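Side-chain contact in iron-sulfur cluster assembly scaffold protein IscU (PDB 1SU0), which probably serves as the scaffold on which the cysteine desulfurase IscS assembles iron-sulfur clusters before they are handed to other proteins: residues L9-A12 with V13-D16. Numbering follows the deposited sequence.
Sequences LYMA and VVAD
Met11 and Val14 meet along one flank of helix 8-19, the terminal methyl of the methionine coming to rest beside the branch point of the valine. The Met11 chain sets out with CG anti to the backbone N (chi1 179°), then bends at both chi2 and chi3, and these bends turn CE back to lie 4.0 Å from Val14 CB. Val14 CG1 lies 4.1 Å from Met11 CE, whereas Val14 CG2 is turned to the preceding turn and packs 3.3 Å from Tyr10 O. A second apolar pair, spaced i to i+4, is slightly looser: Leu9 CD1 reaches Val13 CG2 at 4.2 Å, the two side chains slanting across each other. Val13 CG2 also lies 3.4 Å from Leu9 O, because it sits beside its own backbone N, which is hydrogen-bonded to that oxygen. The other faces of the turn carry smaller contacts, with Ala15 CB against Met11 O and Asp16 CB against Ala12 O. Four successive backbone bonds fix this spacing; that from Ala15 N to Met11 O is the shortest at 2.8 Å. Beyond the helix, Val13 and Tyr10 both touch Leu114, and Ser18 OG bonds to the carbonyl oxygens of Val14 and Ala15. The side chain of Val14 is about 12 Å from the bound zinc, whose ligands are Cys40, Asp42, Cys65 and Cys127. These are the i to i+3 and i to i+4 contacts of a regular alpha-helix, here the N-terminal helix of the NifU-like scaffold domain.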
loop_
_atom_site.group_PDB
_atom_site.type_symbol
_atom_site.label_atom_id
_atom_site.label_comp_id
_atom_site.label_asym_id
_atom_site.label_seq_id
_atom_site.Cartn_x
_atom_site.Cartn_y
_atom_site.Cartn_z
ATOM N N LEU A 9 3.331 6.975 -19.505
ATOM C CA LEU A 9 2.210 6.219 -19.005
ATOM C C LEU A 9 2.353 5.993 -17.504
ATOM O O LEU A 9 1.379 6.034 -16.771
ATOM C CB LEU A 9 2.140 4.881 -19.753
ATOM C CG LEU A 9 0.822 4.546 -20.427
ATOM C CD1 LEU A 9 -0.157 4.227 -19.329
ATOM C CD2 LEU A 9 0.321 5.687 -21.328
ATOM N N TYR A 10 3.578 5.764 -17.050
ATOM C CA TYR A 10 3.849 5.571 -15.635
ATOM C C TYR A 10 3.404 6.757 -14.797
ATOM O O TYR A 10 2.847 6.566 -13.726
ATOM C CB TYR A 10 5.344 5.300 -15.389
ATOM C CG TYR A 10 5.870 4.010 -16.000
ATOM C CD1 TYR A 10 5.009 3.078 -16.601
ATOM C CD2 TYR A 10 7.223 3.714 -15.975
ATOM C CE1 TYR A 10 5.493 1.893 -17.159
ATOM C CE2 TYR A 10 7.719 2.522 -16.526
ATOM C CZ TYR A 10 6.850 1.618 -17.117
ATOM O OH TYR A 10 7.337 0.444 -17.659
ATOM N N MET A 11 3.631 7.972 -15.284
ATOM C CA MET A 11 3.243 9.158 -14.538
ATOM C C MET A 11 1.747 9.171 -14.390
ATOM O O MET A 11 1.245 9.451 -13.332
ATOM C CB MET A 11 3.755 10.428 -15.224
ATOM C CG MET A 11 3.389 11.793 -14.533
ATOM S SD MET A 11 4.376 12.269 -12.845
ATOM C CE MET A 11 3.692 10.960 -11.594
ATOM N N ALA A 12 1.032 8.818 -15.448
ATOM C CA ALA A 12 -0.427 8.801 -15.427
ATOM C C ALA A 12 -0.960 7.741 -14.471
ATOM O O ALA A 12 -1.964 7.940 -13.816
ATOM C CB ALA A 12 -0.956 8.579 -16.814
ATOM N N VAL A 13 -0.264 6.625 -14.361
ATOM C CA VAL A 13 -0.697 5.556 -13.462
ATOM C C VAL A 13 -0.453 5.945 -11.993
ATOM O O VAL A 13 -1.314 5.753 -11.160
ATOM C CB VAL A 13 -0.037 4.213 -13.843
ATOM C CG1 VAL A 13 -0.280 3.159 -12.796
ATOM C CG2 VAL A 13 -0.582 3.754 -15.192
ATOM N N VAL A 14 0.689 6.539 -11.695
ATOM C CA VAL A 14 0.976 6.987 -10.347
ATOM C C VAL A 14 0.067 8.159 -9.960
ATOM O O VAL A 14 -0.463 8.196 -8.857
ATOM C CB VAL A 14 2.419 7.426 -10.211
ATOM C CG1 VAL A 14 2.655 8.049 -8.825
ATOM C CG2 VAL A 14 3.376 6.254 -10.467
ATOM N N ALA A 15 -0.095 9.118 -10.862
ATOM C CA ALA A 15 -1.038 10.214 -10.665
ATOM C C ALA A 15 -2.471 9.763 -10.405
ATOM O O ALA A 15 -3.136 10.316 -9.535
ATOM C CB ALA A 15 -0.992 11.175 -11.831
ATOM N N ASP A 16 -2.922 8.748 -11.140
ATOM C CA ASP A 16 -4.263 8.205 -10.990
ATOM C C ASP A 16 -4.473 7.591 -9.638
ATOM O O ASP A 16 -5.572 7.655 -9.108
ATOM C CB ASP A 16 -4.522 7.116 -12.039
ATOM C CG ASP A 16 -5.953 6.536 -11.968
ATOM O OD1 ASP A 16 -6.924 7.268 -12.276
ATOM O OD2 ASP A 16 -6.188 5.366 -11.580
#